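Local coordinates for O-methyltransferase, SAM-dependent (Legionella pneumophila subsp. pneumophila, PDB 3R3H), which probably transfers a methyl group from S-adenosylmethionine to a hydroxyl oxygen of its substrate, at residues I168-V177 / Q186-N194; N194-V205 / D212-I220. All blocks are in the same frame, centred on the assembly; numbering follows the deposited sequence.

Overall arrangement
Both contacts lie at one end of the Rossmann-like methyltransferase sheet, with centres about 13 Å apart. Contact 1 sets the loop after strand 164-169 against helix 185-198; contact 2 follows in the chain, joining the end of that helix and strand 203-205 to the antiparallel strand 214-219. N194 belongs to both. They also meet directly: F172 N lies 2.8 Å from D212 O, a probable hydrogen bond, and I171 CD1 packs 3.5 Å from F215 CD2. The second subunit reaches both. D169 and N170 of contact 1, with D143 close by, probably correspond to the metal ligands of relatives such as catechol O-methyltransferase, though a metal site here is only inferred.

Contact 1 of 2, residues I168-V177 / Q186-N194; sequences IDNIFWDGKV and QTREIKKLN
In this Rossmann-like methyltransferase fold the chain leaves strand 164-169 through a loop and returns as helix 185-198, and I171, W173 and V177 of the loop rest on the helix through N194, T187 and I190. At the C-terminal end of 186-194 the amide N194 ND2 donates to I171 O at 3.1 Å, almost straight at 163°. The acceptor lies in the amide plane, while the donor is tilted from the plane of the carbonyl. An asparagine suits the spot because its NH2 can serve two partners, I171 O and Y15 OH of the second subunit, tying loop, helix and dimer interface together; its OD1 lies beside I171 CG2. Between this bond and that of T187 to K176, V177 CG1 packs on I190 CG2 at 3.6 Å and on K191 CG at 3.7 Å, so only the aliphatic stem of the lysine is used. L193 CD2 touches I168 CG2 of the strand loosely, at 4.3 Å. W173, the centre of an inverse gamma turn, has CG anti to its backbone N (chi1 -166°), which swings the indole toward Q186 and T187 of helix 185-198. There T187 CG2 comes in at the ring edge, 3.4 Å from W173 CD1, and Q186 CB approaches W173 NE1 obliquely. The other branch of T187 serves the backbone: OG1 donates to K176 O at 3.3 Å, from above the carbonyl plane.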
loop_
_atom_site.group_PDB
_atom_site.type_symbol
_atom_site.label_atom_id
_atom_site.label_comp_id
_atom_site.label_asym_id
_atom_site.label_seq_id
_atom_site.Cartn_x
_atom_site.Cartn_y
_atom_site.Cartn_z
ATOM N N ILE A 168 0.523 9.757 -5.557
ATOM C CA ILE A 168 0.047 10.426 -6.760
ATOM C C ILE A 168 -0.951 9.505 -7.449
ATOM O O ILE A 168 -0.648 8.341 -7.710
ATOM C CB ILE A 168 1.202 10.758 -7.729
ATOM C CG1 ILE A 168 2.235 11.667 -7.063
ATOM C CG2 ILE A 168 0.666 11.504 -8.915
ATOM C CD1 ILE A 168 3.338 10.941 -6.326
ATOM N N ASP A 169 -2.140 10.026 -7.739
ATOM C CA ASP A 169 -3.187 9.216 -8.355
ATOM C C ASP A 169 -3.222 9.268 -9.885
ATOM O O ASP A 169 -2.605 10.143 -10.505
ATOM C CB ASP A 169 -4.549 9.640 -7.799
ATOM C CG ASP A 169 -5.597 8.539 -7.898
ATOM O OD1 ASP A 169 -6.804 8.873 -7.832
ATOM O OD2 ASP A 169 -5.221 7.340 -8.030
ATOM N N ASN A 170 -3.963 8.324 -10.471
ATOM C CA ASN A 170 -4.144 8.189 -11.921
ATOM C C ASN A 170 -2.832 8.011 -12.691
ATOM O O ASN A 170 -2.599 8.695 -13.694
ATOM C CB ASN A 170 -4.885 9.404 -12.497
ATOM C CG ASN A 170 -6.125 9.759 -11.720
ATOM O OD1 ASN A 170 -6.112 10.693 -10.926
ATOM N ND2 ASN A 170 -7.208 9.016 -11.937
ATOM N N ILE A 171 -1.979 7.099 -12.233
ATOM C CA ILE A 171 -0.705 6.854 -12.901
ATOM C C ILE A 171 -0.981 6.247 -14.289
ATOM O O ILE A 171 -0.319 6.570 -15.285
ATOM C CB ILE A 171 0.197 5.949 -12.032
ATOM C CG1 ILE A 171 0.502 6.666 -10.711
ATOM C CG2 ILE A 171 1.491 5.657 -12.743
ATOM C CD1 ILE A 171 1.001 8.078 -10.882
ATOM N N PHE A 172 -1.968 5.369 -14.347
ATOM C CA PHE A 172 -2.380 4.785 -15.611
ATOM C C PHE A 172 -3.651 5.599 -15.854
ATOM O O PHE A 172 -4.670 5.359 -15.214
ATOM C CB PHE A 172 -2.746 3.309 -15.442
ATOM C CG PHE A 172 -1.836 2.542 -14.506
ATOM C CD1 PHE A 172 -0.442 2.651 -14.597
ATOM C CD2 PHE A 172 -2.378 1.680 -13.556
ATOM C CE1 PHE A 172 0.387 1.913 -13.754
ATOM C CE2 PHE A 172 -1.558 0.941 -12.715
ATOM C CZ PHE A 172 -0.176 1.055 -12.811
ATOM N N TRP A 173 -3.599 6.586 -16.736
ATOM C CA TRP A 173 -4.768 7.425 -16.989
ATOM C C TRP A 173 -5.883 6.618 -17.677
ATOM O O TRP A 173 -6.330 6.961 -18.768
ATOM C CB TRP A 173 -4.333 8.612 -17.857
ATOM C CG TRP A 173 -5.287 9.774 -17.978
ATOM C CD1 TRP A 173 -5.413 10.592 -19.059
ATOM C CD2 TRP A 173 -6.159 10.315 -16.965
ATOM N NE1 TRP A 173 -6.295 11.606 -18.792
ATOM C CE2 TRP A 173 -6.772 11.465 -17.514
ATOM C CE3 TRP A 173 -6.484 9.942 -15.646
ATOM C CZ2 TRP A 173 -7.681 12.250 -16.805
ATOM C CZ3 TRP A 173 -7.392 10.723 -14.937
ATOM C CH2 TRP A 173 -7.980 11.865 -15.522
ATOM N N ASP A 174 -6.324 5.547 -17.025
ATOM C CA ASP A 174 -7.376 4.673 -17.535
ATOM C C ASP A 174 -6.839 3.762 -18.628
ATOM O O ASP A 174 -7.596 3.085 -19.329
ATOM C CB ASP A 174 -8.552 5.496 -18.066
ATOM C CG ASP A 174 -9.733 4.631 -18.500
ATOM O OD1 ASP A 174 -10.168 3.748 -17.729
ATOM O OD2 ASP A 174 -10.244 4.848 -19.616
ATOM N N GLY A 175 -5.515 3.731 -18.756
ATOM C CA GLY A 175 -4.894 2.901 -19.771
ATOM C C GLY A 175 -4.580 3.707 -21.018
ATOM O O GLY A 175 -4.320 3.151 -22.083
ATOM N N LYS A 176 -4.615 5.026 -20.877
ATOM C CA LYS A 176 -4.332 5.925 -21.980
ATOM C C LYS A 176 -2.849 6.312 -21.982
ATOM O O LYS A 176 -2.415 7.101 -22.824
ATOM C CB LYS A 176 -5.197 7.179 -21.869
ATOM C CG LYS A 176 -6.656 6.900 -21.631
ATOM C CD LYS A 176 -7.501 7.218 -22.840
ATOM C CE LYS A 176 -7.585 6.041 -23.801
ATOM N NZ LYS A 176 -8.593 6.285 -24.887
ATOM N N VAL A 177 -2.085 5.776 -21.027
ATOM C CA VAL A 177 -0.640 6.033 -20.941
ATOM C C VAL A 177 0.067 4.947 -21.762
ATOM O O VAL A 177 1.286 4.988 -21.994
ATOM C CB VAL A 177 -0.110 5.958 -19.480
ATOM C CG1 VAL A 177 -0.386 7.264 -18.749
ATOM C CG2 VAL A 177 -0.750 4.786 -18.749
ATOM N N GLN A 186 -3.416 15.796 -21.118
ATOM C CA GLN A 186 -3.520 15.219 -19.779
ATOM C C GLN A 186 -2.812 13.886 -19.707
ATOM O O GLN A 186 -2.081 13.611 -18.753
ATOM C CB GLN A 186 -4.976 15.033 -19.386
ATOM C CG GLN A 186 -5.709 16.325 -19.311
ATOM C CD GLN A 186 -7.084 16.209 -19.908
ATOM O OE1 GLN A 186 -7.942 15.508 -19.369
ATOM N NE2 GLN A 186 -7.305 16.883 -21.046
ATOM N N THR A 187 -3.041 13.050 -20.713
ATOM C CA THR A 187 -2.387 11.752 -20.759
ATOM C C THR A 187 -0.952 11.966 -21.250
ATOM O O THR A 187 -0.113 11.084 -21.163
ATOM C CB THR A 187 -3.156 10.768 -21.682
ATOM O OG1 THR A 187 -2.314 10.358 -22.762
ATOM C CG2 THR A 187 -4.416 11.424 -22.233
ATOM N N ARG A 188 -0.684 13.164 -21.753
ATOM C CA ARG A 188 0.636 13.516 -22.242
ATOM C C ARG A 188 1.515 13.873 -21.051
ATOM O O ARG A 188 2.715 13.621 -21.048
ATOM C CB ARG A 188 0.529 14.704 -23.197
ATOM C CG ARG A 188 1.857 15.267 -23.619
ATOM C CD ARG A 188 1.671 16.660 -24.182
ATOM N NE ARG A 188 2.948 17.303 -24.476
ATOM C CZ ARG A 188 3.754 16.950 -25.469
ATOM N NH1 ARG A 188 3.418 15.952 -26.274
ATOM N NH2 ARG A 188 4.894 17.607 -25.661
ATOM N N GLU A 189 0.896 14.471 -20.037
ATOM C CA GLU A 189 1.593 14.875 -18.816
ATOM C C GLU A 189 1.816 13.711 -17.873
ATOM O O GLU A 189 2.835 13.633 -17.186
ATOM C CB GLU A 189 0.790 15.935 -18.094
ATOM C CG GLU A 189 1.152 17.324 -18.502
ATOM C CD GLU A 189 2.541 17.707 -18.031
ATOM O OE1 GLU A 189 3.372 18.092 -18.897
ATOM O OE2 GLU A 189 2.795 17.625 -16.801
ATOM N N ILE A 190 0.850 12.808 -17.824
ATOM C CA ILE A 190 0.989 11.647 -16.962
ATOM C C ILE A 190 2.198 10.870 -17.489
ATOM O O ILE A 190 3.142 10.617 -16.742
ATOM C CB ILE A 190 -0.276 10.724 -17.010
ATOM C CG1 ILE A 190 -1.564 11.535 -16.732
ATOM C CG2 ILE A 190 -0.099 9.557 -16.036
ATOM C CD1 ILE A 190 -1.649 12.183 -15.383
ATOM N N LYS A 191 2.166 10.519 -18.779
ATOM C CA LYS A 191 3.245 9.769 -19.426
ATOM C C LYS A 191 4.592 10.429 -19.188
ATOM O O LYS A 191 5.596 9.744 -18.989
ATOM C CB LYS A 191 2.984 9.653 -20.931
ATOM C CG LYS A 191 1.812 8.767 -21.290
ATOM C CD LYS A 191 1.484 8.821 -22.774
ATOM C CE LYS A 191 2.600 8.227 -23.630
ATOM N NZ LYS A 191 2.267 8.216 -25.090
ATOM N N LYS A 192 4.610 11.757 -19.206
ATOM C CA LYS A 192 5.843 12.495 -18.978
ATOM C C LYS A 192 6.308 12.318 -17.543
ATOM O O LYS A 192 7.485 12.067 -17.306
ATOM C CB LYS A 192 5.667 13.996 -19.248
ATOM C CG LYS A 192 5.643 14.407 -20.705
ATOM C CD LYS A 192 5.727 15.934 -20.850
ATOM C CE LYS A 192 5.602 16.392 -22.318
ATOM N NZ LYS A 192 5.525 17.876 -22.484
ATOM N N LEU A 193 5.385 12.458 -16.588
ATOM C CA LEU A 193 5.718 12.329 -15.168
ATOM C C LEU A 193 6.186 10.929 -14.797
ATOM O O LEU A 193 7.093 10.772 -13.969
ATOM C CB LEU A 193 4.524 12.691 -14.284
ATOM C CG LEU A 193 4.863 12.525 -12.789
ATOM C CD1 LEU A 193 5.734 13.686 -12.305
ATOM C CD2 LEU A 193 3.593 12.443 -11.980
ATOM N N ASN A 194 5.550 9.920 -15.392
ATOM C CA ASN A 194 5.920 8.535 -15.137
ATOM C C ASN A 194 7.369 8.291 -15.564
ATOM O O ASN A 194 8.068 7.467 -14.970
ATOM C CB ASN A 194 4.975 7.590 -15.877
ATOM C CG ASN A 194 3.606 7.532 -15.232
ATOM O OD1 ASN A 194 3.402 8.085 -14.148
ATOM N ND2 ASN A 194 2.666 6.857 -15.883
#

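Contact 2 of 2, residues N194-V205 / D212-I220; sequences NQVIKNDSRVFV and DGMFLVQPI
I220 turns CG1 between its backbone N and carbonyl carbon (chi1 59°), leaving CG2 on the branch that lies over F204, whose own CG sits beside its backbone N (chi1 -63°). The result is a CH-pi contact across the C-terminal beta hairpin of the methyltransferase sheet: I220 CG2 stands 3.5 Å from the centroid of the F204 ring, 9° off the normal. The ring also makes a cation-pi contact with R57 of the second subunit; a flat aromatic can thus take a methyl group on a face and also meet an arginine. The two strands run antiparallel. F204 and Q218 form the hydrogen-bonded pair, with F204 N to Q218 O at 2.6 Å and Q218 N to F204 O at 2.9 Å, and I220 N continues the ladder to R202 O at 3.1 Å. On the face opposite F204 and Q218, turned toward helix 185-198, the beta-branched V205 and V217, a non-hydrogen-bonded pair, lie side by side pointing the same way, V205 CG2 3.8 Å from V217 CG1. F215 stands farther along strand 214-219, its ring met at one face, at an edge and obliquely: I197 CG2 covers the face near the rim, N194 OD1 is at the edge in the ring plane, and V205 CG1 approaches F215 CE1 at 3.4 Å. Before strand 203-205, D200 shapes the connection as an Asx turn, OD1 accepting from R202 N. The R202 guanidinium meets the same carboxylate side-on through NE and NH2, with R202 NH2 2.8 Å from D200 OD2.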
loop_
_atom_site.group_PDB
_atom_site.type_symbol
_atom_site.label_atom_id
_atom_site.label_comp_id
_atom_site.label_asym_id
_atom_site.label_seq_id
_atom_site.Cartn_x
_atom_site.Cartn_y
_atom_site.Cartn_z
ATOM N N ASN A 194 5.550 9.920 -15.392
ATOM C CA ASN A 194 5.920 8.535 -15.137
ATOM C C ASN A 194 7.369 8.291 -15.564
ATOM O O ASN A 194 8.068 7.467 -14.970
ATOM C CB ASN A 194 4.975 7.590 -15.877
ATOM C CG ASN A 194 3.606 7.532 -15.232
ATOM O OD1 ASN A 194 3.402 8.085 -14.148
ATOM N ND2 ASN A 194 2.666 6.857 -15.883
ATOM N N GLN A 195 7.811 9.028 -16.581
ATOM C CA GLN A 195 9.175 8.924 -17.075
ATOM C C GLN A 195 10.138 9.645 -16.127
ATOM O O GLN A 195 11.219 9.147 -15.831
ATOM C CB GLN A 195 9.263 9.534 -18.472
ATOM C CG GLN A 195 9.988 8.661 -19.471
ATOM C CD GLN A 195 9.374 7.281 -19.568
ATOM O OE1 GLN A 195 8.166 7.134 -19.800
ATOM N NE2 GLN A 195 10.203 6.254 -19.393
ATOM N N VAL A 196 9.743 10.819 -15.646
ATOM C CA VAL A 196 10.587 11.578 -14.729
ATOM C C VAL A 196 10.874 10.766 -13.482
ATOM O O VAL A 196 12.003 10.754 -12.989
ATOM C CB VAL A 196 9.923 12.894 -14.276
ATOM C CG1 VAL A 196 10.830 13.613 -13.291
ATOM C CG2 VAL A 196 9.631 13.777 -15.473
ATOM N N ILE A 197 9.840 10.097 -12.977
ATOM C CA ILE A 197 9.959 9.295 -11.768
ATOM C C ILE A 197 10.812 8.058 -12.001
ATOM O O ILE A 197 11.673 7.712 -11.179
ATOM C CB ILE A 197 8.573 8.862 -11.257
ATOM C CG1 ILE A 197 7.785 10.090 -10.805
ATOM C CG2 ILE A 197 8.723 7.882 -10.097
ATOM C CD1 ILE A 197 6.359 9.778 -10.373
ATOM N N LYS A 198 10.566 7.393 -13.122
ATOM C CA LYS A 198 11.316 6.198 -13.494
ATOM C C LYS A 198 12.811 6.445 -13.344
ATOM O O LYS A 198 13.512 5.683 -12.683
ATOM C CB LYS A 198 11.007 5.836 -14.948
ATOM C CG LYS A 198 11.781 4.661 -15.493
ATOM C CD LYS A 198 11.472 4.474 -16.962
ATOM C CE LYS A 198 12.344 3.413 -17.595
ATOM N NZ LYS A 198 12.055 3.306 -19.050
ATOM N N ASN A 199 13.265 7.536 -13.960
ATOM C CA ASN A 199 14.668 7.955 -13.990
ATOM C C ASN A 199 15.095 8.821 -12.821
ATOM O O ASN A 199 16.207 9.356 -12.826
ATOM C CB ASN A 199 14.929 8.737 -15.277
ATOM C CG ASN A 199 14.425 8.013 -16.507
ATOM O OD1 ASN A 199 14.013 8.641 -17.495
ATOM N ND2 ASN A 199 14.464 6.680 -16.464
ATOM N N ASP A 200 14.216 8.978 -11.835
ATOM C CA ASP A 200 14.533 9.804 -10.674
ATOM C C ASP A 200 15.352 9.016 -9.662
ATOM O O ASP A 200 14.925 7.958 -9.198
ATOM C CB ASP A 200 13.260 10.300 -10.004
ATOM C CG ASP A 200 13.521 11.463 -9.065
ATOM O OD1 ASP A 200 14.534 11.443 -8.327
ATOM O OD2 ASP A 200 12.705 12.405 -9.066
ATOM N N SER A 201 16.522 9.538 -9.312
ATOM C CA SER A 201 17.401 8.863 -8.364
ATOM C C SER A 201 17.200 9.341 -6.931
ATOM O O SER A 201 17.713 8.731 -5.999
ATOM C CB SER A 201 18.867 9.067 -8.772
ATOM O OG SER A 201 19.244 10.437 -8.737
ATOM N N ARG A 202 16.436 10.421 -6.775
ATOM C CA ARG A 202 16.146 11.068 -5.482
ATOM C C ARG A 202 15.186 10.410 -4.487
ATOM O O ARG A 202 15.122 10.818 -3.328
ATOM C CB ARG A 202 15.588 12.461 -5.736
ATOM C CG ARG A 202 16.480 13.380 -6.520
ATOM C CD ARG A 202 15.768 14.694 -6.764
ATOM N NE ARG A 202 14.609 14.508 -7.632
ATOM C CZ ARG A 202 13.886 15.503 -8.139
ATOM N NH1 ARG A 202 14.197 16.762 -7.860
ATOM N NH2 ARG A 202 12.861 15.241 -8.944
ATOM N N VAL A 203 14.444 9.401 -4.919
ATOM C CA VAL A 203 13.457 8.811 -4.036
ATOM C C VAL A 203 13.248 7.308 -4.139
ATOM O O VAL A 203 13.616 6.696 -5.133
ATOM C CB VAL A 203 12.084 9.491 -4.298
ATOM C CG1 VAL A 203 12.151 10.978 -3.943
ATOM C CG2 VAL A 203 11.701 9.330 -5.775
ATOM N N PHE A 204 12.656 6.725 -3.093
ATOM C CA PHE A 204 12.311 5.306 -3.081
ATOM C C PHE A 204 10.969 5.333 -3.806
ATOM O O PHE A 204 10.272 6.342 -3.788
ATOM C CB PHE A 204 12.123 4.782 -1.662
ATOM C CG PHE A 204 13.369 4.853 -0.812
ATOM C CD1 PHE A 204 14.533 4.177 -1.184
ATOM C CD2 PHE A 204 13.371 5.581 0.378
ATOM C CE1 PHE A 204 15.676 4.227 -0.377
ATOM C CE2 PHE A 204 14.512 5.635 1.188
ATOM C CZ PHE A 204 15.662 4.960 0.812
ATOM N N VAL A 205 10.586 4.233 -4.426
ATOM C CA VAL A 205 9.361 4.228 -5.207
ATOM C C VAL A 205 8.652 2.871 -5.279
ATOM O O VAL A 205 9.292 1.826 -5.246
ATOM C CB VAL A 205 9.704 4.713 -6.645
ATOM C CG1 VAL A 205 8.711 4.173 -7.657
ATOM C CG2 VAL A 205 9.749 6.228 -6.680
ATOM N N ASP A 212 -6.283 4.065 -10.158
ATOM C CA ASP A 212 -6.073 4.281 -11.575
ATOM C C ASP A 212 -4.557 4.219 -11.572
ATOM O O ASP A 212 -3.889 4.824 -12.407
ATOM C CB ASP A 212 -6.514 5.680 -12.004
ATOM C CG ASP A 212 -6.848 5.753 -13.477
ATOM O OD1 ASP A 212 -6.885 6.878 -14.040
ATOM O OD2 ASP A 212 -7.090 4.673 -14.067
ATOM N N GLY A 213 -4.037 3.482 -10.595
ATOM C CA GLY A 213 -2.609 3.361 -10.419
ATOM C C GLY A 213 -2.221 4.409 -9.394
ATOM O O GLY A 213 -2.573 5.580 -9.542
ATOM N N MET A 214 -1.529 3.993 -8.338
ATOM C CA MET A 214 -1.101 4.923 -7.294
ATOM C C MET A 214 0.396 4.770 -7.033
ATOM O O MET A 214 0.897 3.683 -6.727
ATOM C CB MET A 214 -1.902 4.690 -6.003
ATOM C CG MET A 214 -1.641 5.729 -4.906
ATOM S SD MET A 214 -2.747 5.616 -3.478
ATOM C CE MET A 214 -4.139 6.682 -4.046
ATOM N N PHE A 215 1.110 5.876 -7.178
ATOM C CA PHE A 215 2.552 5.893 -6.993
ATOM C C PHE A 215 2.893 6.349 -5.584
ATOM O O PHE A 215 2.372 7.357 -5.112
ATOM C CB PHE A 215 3.182 6.879 -7.980
ATOM C CG PHE A 215 4.125 6.255 -8.987
ATOM C CD1 PHE A 215 5.059 5.289 -8.606
ATOM C CD2 PHE A 215 4.134 6.701 -10.309
ATOM C CE1 PHE A 215 5.990 4.782 -9.523
ATOM C CE2 PHE A 215 5.057 6.206 -11.232
ATOM C CZ PHE A 215 5.989 5.243 -10.839
ATOM N N LEU A 216 3.762 5.606 -4.910
ATOM C CA LEU A 216 4.197 5.990 -3.569
ATOM C C LEU A 216 5.685 6.311 -3.654
ATOM O O LEU A 216 6.501 5.423 -3.930
ATOM C CB LEU A 216 3.983 4.850 -2.574
ATOM C CG LEU A 216 2.539 4.447 -2.296
ATOM C CD1 LEU A 216 2.520 3.329 -1.275
ATOM C CD2 LEU A 216 1.762 5.647 -1.783
ATOM N N VAL A 217 6.053 7.569 -3.445
ATOM C CA VAL A 217 7.458 7.931 -3.518
ATOM C C VAL A 217 7.910 8.510 -2.193
ATOM O O VAL A 217 7.155 9.208 -1.523
ATOM C CB VAL A 217 7.731 8.968 -4.637
ATOM C CG1 VAL A 217 6.918 8.637 -5.890
ATOM C CG2 VAL A 217 7.431 10.364 -4.142
ATOM N N GLN A 218 9.146 8.214 -1.814
ATOM C CA GLN A 218 9.689 8.715 -0.561
ATOM C C GLN A 218 11.130 9.173 -0.752
ATOM O O GLN A 218 11.954 8.446 -1.304
ATOM C CB GLN A 218 9.637 7.622 0.495
ATOM C CG GLN A 218 10.184 8.036 1.835
ATOM C CD GLN A 218 10.225 6.884 2.805
ATOM O OE1 GLN A 218 10.984 5.924 2.619
ATOM N NE2 GLN A 218 9.405 6.963 3.850
ATOM N N PRO A 219 11.458 10.394 -0.308
ATOM C CA PRO A 219 12.840 10.837 -0.483
ATOM C C PRO A 219 13.856 9.921 0.224
ATOM O O PRO A 219 13.560 9.330 1.267
ATOM C CB PRO A 219 12.812 12.262 0.079
ATOM C CG PRO A 219 11.729 12.212 1.108
ATOM C CD PRO A 219 10.663 11.412 0.402
ATOM N N ILE A 220 15.047 9.808 -0.363
ATOM C CA ILE A 220 16.131 8.982 0.170
ATOM C C ILE A 220 17.069 9.833 1.017
ATOM O O ILE A 220 17.609 9.307 2.013
ATOM C CB ILE A 220 16.943 8.334 -0.970
ATOM C CG1 ILE A 220 17.521 9.426 -1.864
ATOM C CG2 ILE A 220 16.048 7.445 -1.812
ATOM C CD1 ILE A 220 18.425 8.912 -2.950
#